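Local coordinates for protein (CD58) (Homo sapiens, PDB 1CCZ) that binds the T-cell adhesion receptor CD2 through its amino-terminal immunoglobulin-like domain, and so probably helps T cells adhere to the cells they contact, at residues E25-Q31 with D73-S79. Numbering follows the deposited sequence.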
ATOM      1  N   GLU A  25      -8.674  13.068 -26.508  1.00 26.57           N
ATOM      2  CA  GLU A  25      -9.514  12.059 -25.898  1.00 23.15           C
ATOM      3  C   GLU A  25      -8.636  11.085 -25.126  1.00 24.09           C
ATOM      4  O   GLU A  25      -7.453  10.940 -25.422  1.00 22.50           O
ATOM      5  CB  GLU A  25     -10.311  11.316 -26.964  1.00 21.26           C
ATOM      6  CG  GLU A  25     -11.185  12.230 -27.803  1.00 21.21           C
ATOM      7  CD  GLU A  25     -11.908  11.476 -28.899  1.00 24.17           C
ATOM      8  OE1 GLU A  25     -11.280  11.194 -29.949  1.00 25.16           O
ATOM      9  OE2 GLU A  25     -13.102  11.151 -28.711  1.00 21.80           O
ATOM     10  N   VAL A  26      -9.215  10.436 -24.118  1.00 25.74           N
ATOM     11  CA  VAL A  26      -8.472   9.478 -23.309  1.00 24.48           C
ATOM     12  C   VAL A  26      -9.434   8.461 -22.749  1.00 23.11           C
ATOM     13  O   VAL A  26     -10.571   8.784 -22.438  1.00 23.36           O
ATOM     14  CB  VAL A  26      -7.697  10.171 -22.136  1.00 26.70           C
ATOM     15  CG1 VAL A  26      -8.640  10.831 -21.191  1.00 29.44           C
ATOM     16  CG2 VAL A  26      -6.906   9.151 -21.375  1.00 30.35           C
ATOM     17  N   LEU A  27      -8.989   7.218 -22.650  1.00 22.71           N
ATOM     18  CA  LEU A  27      -9.823   6.156 -22.107  1.00 25.39           C
ATOM     19  C   LEU A  27      -9.013   5.362 -21.059  1.00 28.51           C
ATOM     20  O   LEU A  27      -7.842   5.015 -21.293  1.00 27.76           O
ATOM     21  CB  LEU A  27     -10.275   5.215 -23.226  1.00 26.84           C
ATOM     22  CG  LEU A  27     -11.092   3.986 -22.825  1.00 29.60           C
ATOM     23  CD1 LEU A  27     -12.393   4.413 -22.168  1.00 33.37           C
ATOM     24  CD2 LEU A  27     -11.392   3.154 -24.051  1.00 34.34           C
ATOM     25  N   TRP A  28      -9.634   5.102 -19.903  1.00 25.95           N
ATOM     26  CA  TRP A  28      -8.997   4.345 -18.839  1.00 24.78           C
ATOM     27  C   TRP A  28      -9.782   3.074 -18.636  1.00 26.89           C
ATOM     28  O   TRP A  28     -11.032   3.094 -18.573  1.00 25.74           O
ATOM     29  CB  TRP A  28      -8.987   5.130 -17.536  1.00 23.18           C
ATOM     30  CG  TRP A  28      -7.867   6.089 -17.465  1.00 23.10           C
ATOM     31  CD1 TRP A  28      -7.901   7.413 -17.798  1.00 22.37           C
ATOM     32  CD2 TRP A  28      -6.533   5.822 -16.999  1.00 23.68           C
ATOM     33  NE1 TRP A  28      -6.676   7.988 -17.565  1.00 25.61           N
ATOM     34  CE2 TRP A  28      -5.817   7.037 -17.075  1.00 23.95           C
ATOM     35  CE3 TRP A  28      -5.878   4.676 -16.525  1.00 21.85           C
ATOM     36  CZ2 TRP A  28      -4.474   7.143 -16.693  1.00 24.14           C
ATOM     37  CZ3 TRP A  28      -4.540   4.782 -16.147  1.00 22.17           C
ATOM     38  CH2 TRP A  28      -3.854   6.008 -16.233  1.00 22.45           C
ATOM     39  N   LYS A  29      -9.046   1.965 -18.550  1.00 26.05           N
ATOM     40  CA  LYS A  29      -9.657   0.665 -18.342  1.00 27.99           C
ATOM     41  C   LYS A  29      -9.034  -0.011 -17.131  1.00 27.98           C
ATOM     42  O   LYS A  29      -7.863   0.212 -16.824  1.00 27.53           O
ATOM     43  CB  LYS A  29      -9.457  -0.224 -19.568  1.00 28.60           C
ATOM     44  CG  LYS A  29     -10.337   0.126 -20.754  1.00 32.72           C
ATOM     45  CD  LYS A  29      -9.886  -0.637 -21.989  1.00 35.50           C
ATOM     46  CE  LYS A  29     -10.886  -0.504 -23.138  1.00 40.83           C
ATOM     47  NZ  LYS A  29     -10.403  -1.193 -24.376  1.00 43.19           N
ATOM     48  N   LYS A  30      -9.848  -0.812 -16.450  1.00 29.77           N
ATOM     49  CA  LYS A  30      -9.437  -1.596 -15.286  1.00 32.95           C
ATOM     50  C   LYS A  30      -9.573  -2.999 -15.848  1.00 35.38           C
ATOM     51  O   LYS A  30     -10.680  -3.536 -15.952  1.00 32.36           O
ATOM     52  CB  LYS A  30     -10.412  -1.395 -14.133  1.00 32.38           C
ATOM     53  CG  LYS A  30     -10.160  -2.271 -12.911  1.00 34.73           C
ATOM     54  CD  LYS A  30     -11.277  -2.058 -11.898  1.00 36.61           C
ATOM     55  CE  LYS A  30     -10.897  -2.534 -10.513  1.00 38.49           C
ATOM     56  NZ  LYS A  30     -11.111  -3.996 -10.410  1.00 41.91           N
ATOM     57  N   GLN A  31      -8.440  -3.577 -16.229  1.00 39.41           N
ATOM     58  CA  GLN A  31      -8.451  -4.884 -16.850  1.00 45.72           C
ATOM     59  C   GLN A  31      -8.982  -4.570 -18.249  1.00 46.65           C
ATOM     60  O   GLN A  31      -8.371  -3.804 -18.994  1.00 44.40           O
ATOM     61  CB  GLN A  31      -9.412  -5.840 -16.124  1.00 51.15           C
ATOM     62  CG  GLN A  31      -8.788  -6.630 -14.974  1.00 60.01           C
ATOM     63  CD  GLN A  31      -7.504  -7.357 -15.368  1.00 64.75           C
ATOM     64  OE1 GLN A  31      -6.651  -6.808 -16.081  1.00 68.34           O
ATOM     65  NE2 GLN A  31      -7.358  -8.598 -14.902  1.00 66.51           N
ATOM     66  N   ASP A  73      -5.950  -3.757  -9.045  1.00 33.74           N
ATOM     67  CA  ASP A  73      -6.004  -4.331 -10.374  1.00 33.38           C
ATOM     68  C   ASP A  73      -5.028  -3.620 -11.280  1.00 33.41           C
ATOM     69  O   ASP A  73      -4.315  -2.704 -10.863  1.00 33.01           O
ATOM     70  CB  ASP A  73      -7.414  -4.123 -10.931  1.00 34.12           C
ATOM     71  CG  ASP A  73      -7.930  -5.312 -11.669  1.00 36.83           C
ATOM     72  OD1 ASP A  73      -7.108  -6.058 -12.245  1.00 38.20           O
ATOM     73  OD2 ASP A  73      -9.165  -5.501 -11.674  1.00 40.11           O
ATOM     74  N   GLU A  74      -4.999  -4.059 -12.531  1.00 33.78           N
ATOM     75  CA  GLU A  74      -4.173  -3.408 -13.514  1.00 34.40           C
ATOM     76  C   GLU A  74      -5.089  -2.443 -14.259  1.00 32.98           C
ATOM     77  O   GLU A  74      -6.227  -2.787 -14.582  1.00 31.75           O
ATOM     78  CB  GLU A  74      -3.607  -4.401 -14.499  1.00 39.30           C
ATOM     79  CG  GLU A  74      -2.420  -3.824 -15.218  1.00 47.39           C
ATOM     80  CD  GLU A  74      -2.352  -4.244 -16.653  1.00 52.31           C
ATOM     81  OE1 GLU A  74      -3.236  -5.002 -17.106  1.00 55.34           O
ATOM     82  OE2 GLU A  74      -1.401  -3.807 -17.331  1.00 59.87           O
ATOM     83  N   TYR A  75      -4.594  -1.234 -14.505  1.00 32.39           N
ATOM     84  CA  TYR A  75      -5.343  -0.205 -15.210  1.00 31.67           C
ATOM     85  C   TYR A  75      -4.495   0.205 -16.396  1.00 33.29           C
ATOM     86  O   TYR A  75      -3.259   0.262 -16.308  1.00 31.26           O
ATOM     87  CB  TYR A  75      -5.586   1.015 -14.321  1.00 28.15           C
ATOM     88  CG  TYR A  75      -6.546   0.778 -13.179  1.00 29.69           C
ATOM     89  CD1 TYR A  75      -6.181  -0.021 -12.081  1.00 28.07           C
ATOM     90  CD2 TYR A  75      -7.819   1.358 -13.182  1.00 27.48           C
ATOM     91  CE1 TYR A  75      -7.061  -0.233 -11.010  1.00 25.15           C
ATOM     92  CE2 TYR A  75      -8.705   1.154 -12.119  1.00 28.73           C
ATOM     93  CZ  TYR A  75      -8.313   0.357 -11.037  1.00 27.49           C
ATOM     94  OH  TYR A  75      -9.170   0.178  -9.981  1.00 26.46           O
ATOM     95  N   GLU A  76      -5.168   0.490 -17.507  1.00 33.64           N
ATOM     96  CA  GLU A  76      -4.480   0.889 -18.727  1.00 35.62           C
ATOM     97  C   GLU A  76      -5.108   2.162 -19.311  1.00 32.83           C
ATOM     98  O   GLU A  76      -6.329   2.323 -19.326  1.00 30.68           O
ATOM     99  CB  GLU A  76      -4.545  -0.260 -19.746  1.00 36.77           C
ATOM    100  CG  GLU A  76      -4.346  -1.648 -19.138  1.00 43.56           C
ATOM    101  CD  GLU A  76      -5.649  -2.289 -18.643  1.00 49.81           C
ATOM    102  OE1 GLU A  76      -6.721  -1.964 -19.196  1.00 52.18           O
ATOM    103  OE2 GLU A  76      -5.609  -3.123 -17.701  1.00 52.20           O
ATOM    104  N   MET A  77      -4.256   3.064 -19.771  1.00 31.02           N
ATOM    105  CA  MET A  77      -4.698   4.310 -20.369  1.00 33.25           C
ATOM    106  C   MET A  77      -4.442   4.284 -21.858  1.00 34.27           C
ATOM    107  O   MET A  77      -3.371   3.864 -22.287  1.00 34.88           O
ATOM    108  CB  MET A  77      -3.915   5.481 -19.786  1.00 36.22           C
ATOM    109  CG  MET A  77      -4.454   6.842 -20.184  1.00 44.63           C
ATOM    110  SD  MET A  77      -3.213   7.892 -20.977  1.00 59.21           S
ATOM    111  CE  MET A  77      -3.242   7.166 -22.614  1.00 53.49           C
ATOM    112  N   GLU A  78      -5.408   4.709 -22.656  1.00 32.28           N
ATOM    113  CA  GLU A  78      -5.159   4.775 -24.085  1.00 33.39           C
ATOM    114  C   GLU A  78      -5.667   6.085 -24.616  1.00 33.87           C
ATOM    115  O   GLU A  78      -6.672   6.619 -24.124  1.00 32.90           O
ATOM    116  CB  GLU A  78      -5.805   3.627 -24.842  1.00 35.39           C
ATOM    117  CG  GLU A  78      -7.187   3.295 -24.447  1.00 43.97           C
ATOM    118  CD  GLU A  78      -7.749   2.222 -25.345  1.00 51.69           C
ATOM    119  OE1 GLU A  78      -7.908   2.506 -26.547  1.00 57.49           O
ATOM    120  OE2 GLU A  78      -8.024   1.096 -24.871  1.00 55.89           O
ATOM    121  N   SER A  79      -4.944   6.606 -25.602  1.00 32.01           N
ATOM    122  CA  SER A  79      -5.273   7.869 -26.251  1.00 31.80           C
ATOM    123  C   SER A  79      -4.903   7.682 -27.721  1.00 32.95           C
ATOM    124  O   SER A  79      -3.887   7.061 -28.016  1.00 33.80           O
ATOM    125  CB  SER A  79      -4.457   8.993 -25.636  1.00 31.80           C
ATOM    126  OG  SER A  79      -5.013  10.245 -25.986  1.00 36.30           O
TER
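Asp73 reaches across to Lys30 with a salt bridge, OD2 meeting NZ at 2.8 Å through its anti lone pair; Ser70 O gives the same ammonium a second acceptor. Asp73 OD1 accepts the N-H of Glu74, so both carboxylate oxygens are engaged, which should limit rotation. Glu74 O accepts Gln31 N at 2.9 Å. At Tyr75, a non-hydrogen-bonded partner of Lys30, the lysine chain runs alongside the ring, Lys30 CG making a CH-pi contact over one face, 4.0 Å from the Tyr75 ring centroid; the tyrosine hydroxyl is bound to Asp71 O. Glu76 and Lys29 form a hydrogen-bonded antiparallel pair: Lys29 N to Glu76 O and Glu76 N to Lys29 O are both 2.8 Å. The bend in the Glu76 side chain (chi2 88°) folds its carboxylate back to the end of the neighbouring strand, where OE1 lies 2.5 Å from Gln31 O and OE2 takes a weak bond from Gln31 N. Met77 lies over a face of the Trp28 indole: its CB makes a CH-pi contact 3.4 Å from the centroid of the six-membered ring, nearly on the normal, whereas SD makes an oblique Met-aromatic contact. Gly60 O holds Trp28 NE1. Glu78 pairs with Leu27 through two backbone bonds, and its OE2 forms a salt bridge with Lys29 NZ through a long, weak hydrogen bond of 3.3 Å. Ser79 OG donates to Glu25 O at 2.6 Å. Side chains alternate: Trp28, Lys30, Tyr75 and Met77 occupy one face, with Phe15, Leu62 and Ile64 against its rings; Leu27, Lys29, Glu76 and Glu78 line the opposite, largely charged face, probably the one that meets CD2. Strands 26-30 and 73-78, consistent with C and F of a V-type immunoglobulin sheet, are central antiparallel neighbours flanked by strands 33-39 and 86-93 respectively.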